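Local coordinates for beta-galactosidase (Bacillus circulans subsp. alkalophilus, PDB 3TTY), which hydrolyses terminal beta-galactosyl residues from beta-galactosides, with a galactose-binding TIM-barrel domain, in a three-chain assembly, at residues 165-179 against 189-201. Residues are numbered along the deposited sequence; the frame is centred on the assembly and turned at random.
Sequences RVWLKERYGTLEALN and HTFYDWDEIVAPN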
ATOM      1  N   ARG A 165     -30.584   0.984 -11.647  1.00 16.45           N
ATOM      2  CA  ARG A 165     -31.209   1.579 -12.823  1.00 17.58           C
ATOM      3  C   ARG A 165     -32.644   1.979 -12.530  1.00 18.65           C
ATOM      4  O   ARG A 165     -33.096   3.025 -12.991  1.00 16.02           O
ATOM      5  CB  ARG A 165     -31.134   0.632 -14.030  1.00 13.64           C
ATOM      6  CG  ARG A 165     -29.707   0.278 -14.385  1.00 14.08           C
ATOM      7  CD  ARG A 165     -29.615  -0.748 -15.498  1.00 18.42           C
ATOM      8  NE  ARG A 165     -28.226  -1.073 -15.802  1.00 12.06           N
ATOM      9  CZ  ARG A 165     -27.729  -2.304 -15.798  1.00 18.78           C
ATOM     10  NH1 ARG A 165     -28.515  -3.327 -15.514  1.00 17.79           N
ATOM     11  NH2 ARG A 165     -26.444  -2.513 -16.088  1.00 17.87           N
ATOM     12  N   VAL A 166     -33.349   1.143 -11.767  1.00 17.91           N
ATOM     13  CA  VAL A 166     -34.734   1.429 -11.398  1.00 16.04           C
ATOM     14  C   VAL A 166     -34.740   2.678 -10.537  1.00 17.82           C
ATOM     15  O   VAL A 166     -35.562   3.570 -10.713  1.00 17.90           O
ATOM     16  CB  VAL A 166     -35.363   0.239 -10.622  1.00 20.93           C
ATOM     17  CG1 VAL A 166     -36.757   0.594 -10.101  1.00 16.00           C
ATOM     18  CG2 VAL A 166     -35.414  -1.029 -11.510  1.00 16.39           C
ATOM     19  N   TRP A 167     -33.789   2.744  -9.613  1.00 19.64           N
ATOM     20  CA  TRP A 167     -33.671   3.872  -8.691  1.00 18.20           C
ATOM     21  C   TRP A 167     -33.366   5.187  -9.428  1.00 18.43           C
ATOM     22  O   TRP A 167     -33.747   6.272  -8.985  1.00 19.27           O
ATOM     23  CB  TRP A 167     -32.590   3.551  -7.659  1.00 17.69           C
ATOM     24  CG  TRP A 167     -32.366   4.587  -6.592  1.00 17.09           C
ATOM     25  CD1 TRP A 167     -32.912   4.610  -5.341  1.00 16.71           C
ATOM     26  CD2 TRP A 167     -31.517   5.724  -6.678  1.00 15.03           C
ATOM     27  NE1 TRP A 167     -32.448   5.695  -4.640  1.00 15.62           N
ATOM     28  CE2 TRP A 167     -31.591   6.399  -5.440  1.00 17.16           C
ATOM     29  CE3 TRP A 167     -30.688   6.238  -7.678  1.00 15.62           C
ATOM     30  CZ2 TRP A 167     -30.878   7.567  -5.183  1.00 18.89           C
ATOM     31  CZ3 TRP A 167     -29.989   7.401  -7.423  1.00 17.25           C
ATOM     32  CH2 TRP A 167     -30.089   8.054  -6.187  1.00 17.15           C
ATOM     33  N   LEU A 168     -32.670   5.079 -10.553  1.00 18.11           N
ATOM     34  CA  LEU A 168     -32.372   6.236 -11.391  1.00 16.19           C
ATOM     35  C   LEU A 168     -33.584   6.646 -12.234  1.00 18.06           C
ATOM     36  O   LEU A 168     -33.799   7.832 -12.486  1.00 19.69           O
ATOM     37  CB  LEU A 168     -31.166   5.932 -12.282  1.00 14.73           C
ATOM     38  CG  LEU A 168     -29.857   5.747 -11.502  1.00 17.03           C
ATOM     39  CD1 LEU A 168     -28.834   4.956 -12.293  1.00 14.50           C
ATOM     40  CD2 LEU A 168     -29.295   7.100 -11.083  1.00 13.23           C
ATOM     41  N   LYS A 169     -34.378   5.670 -12.664  1.00 14.02           N
ATOM     42  CA  LYS A 169     -35.632   5.974 -13.354  1.00 21.05           C
ATOM     43  C   LYS A 169     -36.597   6.725 -12.415  1.00 21.59           C
ATOM     44  O   LYS A 169     -37.297   7.642 -12.831  1.00 19.39           O
ATOM     45  CB  LYS A 169     -36.279   4.690 -13.887  1.00 16.30           C
ATOM     46  CG  LYS A 169     -35.396   3.934 -14.875  1.00 21.60           C
ATOM     47  CD  LYS A 169     -35.955   2.546 -15.246  1.00 17.73           C
ATOM     48  CE  LYS A 169     -34.878   1.692 -15.931  1.00 16.68           C
ATOM     49  NZ  LYS A 169     -35.415   0.395 -16.468  1.00 23.73           N
ATOM     50  N   GLU A 170     -36.609   6.342 -11.141  1.00 17.03           N
ATOM     51  CA  GLU A 170     -37.445   7.011 -10.161  1.00 19.52           C
ATOM     52  C   GLU A 170     -36.923   8.404  -9.871  1.00 21.40           C
ATOM     53  O   GLU A 170     -37.699   9.333  -9.689  1.00 24.80           O
ATOM     54  CB  GLU A 170     -37.525   6.206  -8.864  1.00 20.69           C
ATOM     55  CG  GLU A 170     -37.776   4.725  -9.098  1.00 29.76           C
ATOM     56  CD  GLU A 170     -38.727   4.103  -8.104  1.00 48.17           C
ATOM     57  OE1 GLU A 170     -38.288   3.188  -7.358  1.00 46.15           O
ATOM     58  OE2 GLU A 170     -39.917   4.510  -8.096  1.00 55.09           O
ATOM     59  N   ARG A 171     -35.605   8.555  -9.831  1.00 19.25           N
ATOM     60  CA  ARG A 171     -35.035   9.833  -9.446  1.00 18.62           C
ATOM     61  C   ARG A 171     -35.169  10.846 -10.581  1.00 23.48           C
ATOM     62  O   ARG A 171     -35.624  11.975 -10.363  1.00 17.74           O
ATOM     63  CB  ARG A 171     -33.567   9.686  -9.030  1.00 19.97           C
ATOM     64  CG  ARG A 171     -32.964  10.950  -8.410  1.00 18.72           C
ATOM     65  CD  ARG A 171     -31.535  10.709  -7.906  1.00 21.11           C
ATOM     66  NE  ARG A 171     -30.900  11.943  -7.448  1.00 22.90           N
ATOM     67  CZ  ARG A 171     -30.958  12.395  -6.193  1.00 27.52           C
ATOM     68  NH1 ARG A 171     -31.601  11.707  -5.254  1.00 21.40           N
ATOM     69  NH2 ARG A 171     -30.353  13.530  -5.869  1.00 29.33           N
ATOM     70  N   TYR A 172     -34.784  10.444 -11.790  1.00 16.86           N
ATOM     71  CA  TYR A 172     -34.625  11.416 -12.859  1.00 19.06           C
ATOM     72  C   TYR A 172     -35.737  11.414 -13.902  1.00 19.89           C
ATOM     73  O   TYR A 172     -35.931  12.406 -14.587  1.00 19.25           O
ATOM     74  CB  TYR A 172     -33.273  11.240 -13.538  1.00 16.41           C
ATOM     75  CG  TYR A 172     -32.130  11.526 -12.621  1.00 16.95           C
ATOM     76  CD1 TYR A 172     -31.882  12.822 -12.178  1.00 17.17           C
ATOM     77  CD2 TYR A 172     -31.295  10.499 -12.182  1.00 12.83           C
ATOM     78  CE1 TYR A 172     -30.835  13.092 -11.313  1.00 16.52           C
ATOM     79  CE2 TYR A 172     -30.254  10.759 -11.330  1.00 15.69           C
ATOM     80  CZ  TYR A 172     -30.021  12.052 -10.900  1.00 17.55           C
ATOM     81  OH  TYR A 172     -28.974  12.300 -10.052  1.00 18.32           O
ATOM     82  N   GLY A 173     -36.441  10.296 -14.031  1.00 19.22           N
ATOM     83  CA  GLY A 173     -37.571  10.216 -14.938  1.00 20.50           C
ATOM     84  C   GLY A 173     -37.210   9.895 -16.375  1.00 21.98           C
ATOM     85  O   GLY A 173     -37.771   8.979 -16.977  1.00 21.41           O
ATOM     86  N   THR A 174     -36.274  10.654 -16.936  1.00 19.91           N
ATOM     87  CA  THR A 174     -35.889  10.450 -18.324  1.00 19.52           C
ATOM     88  C   THR A 174     -34.378  10.351 -18.469  1.00 18.77           C
ATOM     89  O   THR A 174     -33.635  10.879 -17.657  1.00 16.19           O
ATOM     90  CB  THR A 174     -36.345  11.631 -19.210  1.00 17.68           C
ATOM     91  OG1 THR A 174     -35.712  12.834 -18.752  1.00 19.44           O
ATOM     92  CG2 THR A 174     -37.855  11.801 -19.171  1.00 19.40           C
ATOM     93  N   LEU A 175     -33.920   9.715 -19.537  1.00 19.69           N
ATOM     94  CA  LEU A 175     -32.498   9.747 -19.846  1.00 22.27           C
ATOM     95  C   LEU A 175     -32.012  11.179 -20.047  1.00 21.12           C
ATOM     96  O   LEU A 175     -30.859  11.514 -19.751  1.00 21.28           O
ATOM     97  CB  LEU A 175     -32.183   8.899 -21.073  1.00 22.36           C
ATOM     98  CG  LEU A 175     -32.189   7.400 -20.790  1.00 23.28           C
ATOM     99  CD1 LEU A 175     -31.960   6.668 -22.089  1.00 24.96           C
ATOM    100  CD2 LEU A 175     -31.120   7.029 -19.751  1.00 20.33           C
ATOM    101  N   GLU A 176     -32.883  12.042 -20.540  1.00 23.11           N
ATOM    102  CA  GLU A 176     -32.438  13.404 -20.799  1.00 26.20           C
ATOM    103  C   GLU A 176     -32.053  14.082 -19.474  1.00 20.98           C
ATOM    104  O   GLU A 176     -31.027  14.758 -19.387  1.00 21.29           O
ATOM    105  CB  GLU A 176     -33.491  14.200 -21.568  1.00 23.86           C
ATOM    106  CG  GLU A 176     -32.984  15.533 -22.090  1.00 34.63           C
ATOM    107  CD  GLU A 176     -34.023  16.268 -22.926  1.00 51.19           C
ATOM    108  OE1 GLU A 176     -34.616  15.634 -23.833  1.00 51.18           O
ATOM    109  OE2 GLU A 176     -34.246  17.476 -22.671  1.00 51.07           O
ATOM    110  N   ALA A 177     -32.866  13.877 -18.442  1.00 21.10           N
ATOM    111  CA  ALA A 177     -32.580  14.466 -17.139  1.00 19.22           C
ATOM    112  C   ALA A 177     -31.379  13.785 -16.501  1.00 19.16           C
ATOM    113  O   ALA A 177     -30.573  14.429 -15.831  1.00 22.27           O
ATOM    114  CB  ALA A 177     -33.802  14.384 -16.221  1.00 20.11           C
ATOM    115  N   LEU A 178     -31.249  12.484 -16.711  1.00 17.12           N
ATOM    116  CA  LEU A 178     -30.089  11.782 -16.183  1.00 19.29           C
ATOM    117  C   LEU A 178     -28.797  12.297 -16.825  1.00 20.14           C
ATOM    118  O   LEU A 178     -27.852  12.671 -16.136  1.00 18.37           O
ATOM    119  CB  LEU A 178     -30.220  10.267 -16.373  1.00 19.67           C
ATOM    120  CG  LEU A 178     -28.970   9.548 -15.840  1.00 22.77           C
ATOM    121  CD1 LEU A 178     -29.306   8.625 -14.691  1.00 19.66           C
ATOM    122  CD2 LEU A 178     -28.231   8.808 -16.949  1.00 20.67           C
ATOM    123  N   ASN A 179     -28.767  12.335 -18.153  1.00 18.80           N
ATOM    124  CA  ASN A 179     -27.577  12.780 -18.850  1.00 18.12           C
ATOM    125  C   ASN A 179     -27.151  14.177 -18.431  1.00 20.87           C
ATOM    126  O   ASN A 179     -25.952  14.477 -18.384  1.00 20.80           O
ATOM    127  CB  ASN A 179     -27.751  12.671 -20.374  1.00 19.40           C
ATOM    128  CG  ASN A 179     -27.504  11.263 -20.883  1.00 20.19           C
ATOM    129  OD1 ASN A 179     -26.515  10.623 -20.518  1.00 17.77           O
ATOM    130  ND2 ASN A 179     -28.410  10.765 -21.713  1.00 24.09           N
ATOM    131  N   HIS A 189     -19.896  10.262 -22.594  1.00 17.81           N
ATOM    132  CA  HIS A 189     -20.598   9.383 -21.663  1.00 15.69           C
ATOM    133  C   HIS A 189     -22.108   9.299 -21.890  1.00 19.51           C
ATOM    134  O   HIS A 189     -22.828   8.687 -21.092  1.00 19.05           O
ATOM    135  CB  HIS A 189     -20.276   9.757 -20.220  1.00 14.43           C
ATOM    136  CG  HIS A 189     -19.233   8.882 -19.605  1.00 16.31           C
ATOM    137  ND1 HIS A 189     -18.017   8.637 -20.208  1.00 19.95           N
ATOM    138  CD2 HIS A 189     -19.234   8.161 -18.460  1.00 17.36           C
ATOM    139  CE1 HIS A 189     -17.306   7.819 -19.455  1.00 18.06           C
ATOM    140  NE2 HIS A 189     -18.025   7.513 -18.389  1.00 20.89           N
ATOM    141  N   THR A 190     -22.581   9.881 -22.992  1.00 17.70           N
ATOM    142  CA  THR A 190     -24.007   9.893 -23.292  1.00 16.48           C
ATOM    143  C   THR A 190     -24.636   8.502 -23.189  1.00 17.00           C
ATOM    144  O   THR A 190     -24.197   7.542 -23.833  1.00 15.55           O
ATOM    145  CB  THR A 190     -24.291  10.480 -24.692  1.00 16.33           C
ATOM    146  OG1 THR A 190     -23.602  11.723 -24.825  1.00 16.62           O
ATOM    147  CG2 THR A 190     -25.793  10.693 -24.903  1.00 13.26           C
ATOM    148  N   PHE A 191     -25.667   8.402 -22.367  1.00 12.94           N
ATOM    149  CA  PHE A 191     -26.430   7.171 -22.273  1.00 15.21           C
ATOM    150  C   PHE A 191     -27.673   7.203 -23.160  1.00 18.70           C
ATOM    151  O   PHE A 191     -28.440   8.159 -23.114  1.00 19.81           O
ATOM    152  CB  PHE A 191     -26.817   6.935 -20.820  1.00 16.10           C
ATOM    153  CG  PHE A 191     -25.653   6.600 -19.954  1.00 16.32           C
ATOM    154  CD1 PHE A 191     -24.994   5.395 -20.112  1.00 13.60           C
ATOM    155  CD2 PHE A 191     -25.195   7.494 -19.013  1.00 14.68           C
ATOM    156  CE1 PHE A 191     -23.906   5.083 -19.334  1.00 11.89           C
ATOM    157  CE2 PHE A 191     -24.095   7.186 -18.235  1.00 16.56           C
ATOM    158  CZ  PHE A 191     -23.458   5.973 -18.399  1.00 14.64           C
ATOM    159  N   TYR A 192     -27.871   6.160 -23.961  1.00 18.62           N
ATOM    160  CA  TYR A 192     -29.055   6.073 -24.812  1.00 19.46           C
ATOM    161  C   TYR A 192     -30.042   5.036 -24.302  1.00 17.80           C
ATOM    162  O   TYR A 192     -31.152   4.924 -24.812  1.00 20.49           O
ATOM    163  CB  TYR A 192     -28.674   5.759 -26.262  1.00 19.92           C
ATOM    164  CG  TYR A 192     -27.989   6.900 -26.969  1.00 18.59           C
ATOM    165  CD1 TYR A 192     -28.701   8.035 -27.338  1.00 21.13           C
ATOM    166  CD2 TYR A 192     -26.626   6.850 -27.264  1.00 15.80           C
ATOM    167  CE1 TYR A 192     -28.081   9.099 -27.991  1.00 19.54           C
ATOM    168  CE2 TYR A 192     -25.993   7.905 -27.915  1.00 16.72           C
ATOM    169  CZ  TYR A 192     -26.734   9.028 -28.282  1.00 22.41           C
ATOM    170  OH  TYR A 192     -26.130  10.084 -28.929  1.00 18.89           O
ATOM    171  N   ASP A 193     -29.630   4.284 -23.291  1.00 20.86           N
ATOM    172  CA  ASP A 193     -30.498   3.301 -22.641  1.00 18.32           C
ATOM    173  C   ASP A 193     -30.075   3.082 -21.192  1.00 19.39           C
ATOM    174  O   ASP A 193     -28.893   3.169 -20.874  1.00 18.50           O
ATOM    175  CB  ASP A 193     -30.480   1.972 -23.394  1.00 19.12           C
ATOM    176  CG  ASP A 193     -31.440   0.960 -22.802  1.00 25.89           C
ATOM    177  OD1 ASP A 193     -32.645   1.280 -22.673  1.00 28.67           O
ATOM    178  OD2 ASP A 193     -30.989  -0.142 -22.438  1.00 24.13           O
ATOM    179  N   TRP A 194     -31.031   2.802 -20.310  1.00 21.00           N
ATOM    180  CA  TRP A 194     -30.708   2.630 -18.895  1.00 20.02           C
ATOM    181  C   TRP A 194     -29.733   1.464 -18.664  1.00 19.47           C
ATOM    182  O   TRP A 194     -28.866   1.529 -17.788  1.00 18.41           O
ATOM    183  CB  TRP A 194     -31.972   2.445 -18.057  1.00 16.91           C
ATOM    184  CG  TRP A 194     -32.954   3.558 -18.198  1.00 20.79           C
ATOM    185  CD1 TRP A 194     -34.011   3.597 -19.045  1.00 19.15           C
ATOM    186  CD2 TRP A 194     -32.978   4.795 -17.468  1.00 15.58           C
ATOM    187  NE1 TRP A 194     -34.694   4.776 -18.894  1.00 19.02           N
ATOM    188  CE2 TRP A 194     -34.079   5.531 -17.933  1.00 18.51           C
ATOM    189  CE3 TRP A 194     -32.170   5.353 -16.473  1.00 18.88           C
ATOM    190  CZ2 TRP A 194     -34.400   6.795 -17.437  1.00 17.88           C
ATOM    191  CZ3 TRP A 194     -32.495   6.606 -15.978  1.00 19.69           C
ATOM    192  CH2 TRP A 194     -33.598   7.315 -16.466  1.00 17.27           C
ATOM    193  N   ASP A 195     -29.868   0.405 -19.453  1.00 20.04           N
ATOM    194  CA  ASP A 195     -29.016  -0.764 -19.262  1.00 21.02           C
ATOM    195  C   ASP A 195     -27.545  -0.510 -19.596  1.00 20.39           C
ATOM    196  O   ASP A 195     -26.713  -1.368 -19.353  1.00 18.96           O
ATOM    197  CB  ASP A 195     -29.534  -1.972 -20.043  1.00 21.07           C
ATOM    198  CG  ASP A 195     -30.743  -2.606 -19.389  1.00 24.16           C
ATOM    199  OD1 ASP A 195     -31.364  -3.502 -20.011  1.00 22.42           O
ATOM    200  OD2 ASP A 195     -31.075  -2.197 -18.253  1.00 21.27           O
ATOM    201  N   GLU A 196     -27.236   0.658 -20.162  1.00 19.73           N
ATOM    202  CA  GLU A 196     -25.856   1.016 -20.472  1.00 15.58           C
ATOM    203  C   GLU A 196     -25.108   1.536 -19.235  1.00 19.86           C
ATOM    204  O   GLU A 196     -23.878   1.626 -19.223  1.00 16.82           O
ATOM    205  CB  GLU A 196     -25.835   2.079 -21.563  1.00 15.30           C
ATOM    206  CG  GLU A 196     -26.232   1.556 -22.927  1.00 15.84           C
ATOM    207  CD  GLU A 196     -26.616   2.673 -23.878  1.00 19.83           C
ATOM    208  OE1 GLU A 196     -26.328   3.852 -23.563  1.00 14.55           O
ATOM    209  OE2 GLU A 196     -27.214   2.363 -24.935  1.00 18.66           O
ATOM    210  N   ILE A 197     -25.876   1.894 -18.210  1.00 16.59           N
ATOM    211  CA  ILE A 197     -25.358   2.391 -16.947  1.00 16.65           C
ATOM    212  C   ILE A 197     -24.859   1.225 -16.093  1.00 19.56           C
ATOM    213  O   ILE A 197     -25.563   0.222 -15.940  1.00 16.93           O
ATOM    214  CB  ILE A 197     -26.488   3.115 -16.185  1.00 16.39           C
ATOM    215  CG1 ILE A 197     -26.996   4.290 -17.015  1.00 17.78           C
ATOM    216  CG2 ILE A 197     -26.031   3.551 -14.798  1.00 18.36           C
ATOM    217  CD1 ILE A 197     -28.362   4.807 -16.580  1.00 19.64           C
ATOM    218  N   VAL A 198     -23.645   1.336 -15.553  1.00 16.98           N
ATOM    219  CA  VAL A 198     -23.145   0.282 -14.676  1.00 13.34           C
ATOM    220  C   VAL A 198     -22.838   0.828 -13.280  1.00 17.47           C
ATOM    221  O   VAL A 198     -22.735   2.042 -13.085  1.00 14.84           O
ATOM    222  CB  VAL A 198     -21.918  -0.420 -15.257  1.00 16.65           C
ATOM    223  CG1 VAL A 198     -22.289  -1.175 -16.550  1.00 14.29           C
ATOM    224  CG2 VAL A 198     -20.795   0.574 -15.492  1.00 16.22           C
ATOM    225  N   ALA A 199     -22.729  -0.062 -12.298  1.00 15.11           N
ATOM    226  CA  ALA A 199     -22.349   0.367 -10.957  1.00 12.85           C
ATOM    227  C   ALA A 199     -20.910   0.848 -11.004  1.00 13.39           C
ATOM    228  O   ALA A 199     -20.095   0.274 -11.715  1.00 13.07           O
ATOM    229  CB  ALA A 199     -22.488  -0.782  -9.976  1.00 14.02           C
ATOM    230  N   PRO A 200     -20.595   1.910 -10.251  1.00 14.87           N
ATOM    231  CA  PRO A 200     -19.235   2.436 -10.229  1.00 13.50           C
ATOM    232  C   PRO A 200     -18.364   1.730  -9.195  1.00 13.44           C
ATOM    233  O   PRO A 200     -18.559   1.903  -8.004  1.00 15.67           O
ATOM    234  CB  PRO A 200     -19.441   3.906  -9.828  1.00 15.63           C
ATOM    235  CG  PRO A 200     -20.690   3.891  -8.969  1.00 14.54           C
ATOM    236  CD  PRO A 200     -21.520   2.705  -9.416  1.00 16.50           C
ATOM    237  N   ASN A 201     -17.416   0.927  -9.657  1.00 16.79           N
ATOM    238  CA  ASN A 201     -16.403   0.347  -8.780  1.00 17.58           C
ATOM    239  C   ASN A 201     -15.112   0.197  -9.572  1.00 14.52           C
ATOM    240  O   ASN A 201     -14.926   0.881 -10.569  1.00 13.86           O
ATOM    241  CB  ASN A 201     -16.877  -0.977  -8.154  1.00 15.28           C
ATOM    242  CG  ASN A 201     -17.141  -2.056  -9.186  1.00 15.42           C
ATOM    243  OD1 ASN A 201     -16.836  -1.892 -10.362  1.00 16.34           O
ATOM    244  ND2 ASN A 201     -17.693  -3.181  -8.739  1.00 16.08           N
TER
HETATM  245  O   HOH W   1     -31.421  -3.791 -16.022  1.00 17.29           O
HETATM  246  O   HOH W   2     -32.858  -0.840 -16.733  1.00 16.59           O
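Trp194 lies clamped between Lys169 and Leu175, a compact case of an indole wedged between residues of two consecutive helices. Leu175 CD2 sits over the centre of one face of the six-membered ring of Trp194, 3.7 Å from its centroid, and Lys169 CG covers the opposite face, 3.6 Å from the same centroid; both are CH-pi contacts. Lys169, with CG anti to its carbonyl carbon (chi1 -60°) and the chain extended beyond, runs across the indole, and Lys169 CE lies 3.5 Å from Trp194 CG. At the far end of the ring, Leu178 CD1 and Leu168 CB meet CZ3. Cut back to alanine, Trp194 would probably leave a gap between Lys169 and Leu175, with Leu168 CB and Leu178 CD1 losing their aromatic partner.

Two polar grips, at Arg165 and at Asn179, hold the loop beyond this core. Arg165 takes Ile197 O side-on, in its guanidinium plane, with NE at 3.0 Å and NH2 at 2.9 Å from that one oxygen. Asp195 OD2 lies well out of that plane, 3.9 Å from Arg165 NH1, so the salt bridge is long and purely electrostatic; two waters relay the carboxylate to Arg165 NH1 and Lys169 NZ. Asn179 pairs with the backbone of Phe191 in both directions: OD1 accepts an almost straight bond (174°) from Phe191 N, while ND2 donates to a lone pair of Phe191 O.

Behind these contacts, Thr174 N-caps the second helix through Ala177 N, and Thr184 also hydrogen-bonds Asn179 OD1. Glu196 OE1 accepts from Tyr192 N, a bond that spans the turn around Trp194. The loop thus folds back over helices 158-172 and 175-181, an excursion between barrel strands 142-146 and 249-253, with Ala87 of the second subunit packing on Phe191 and helix 215-243 touching Trp167.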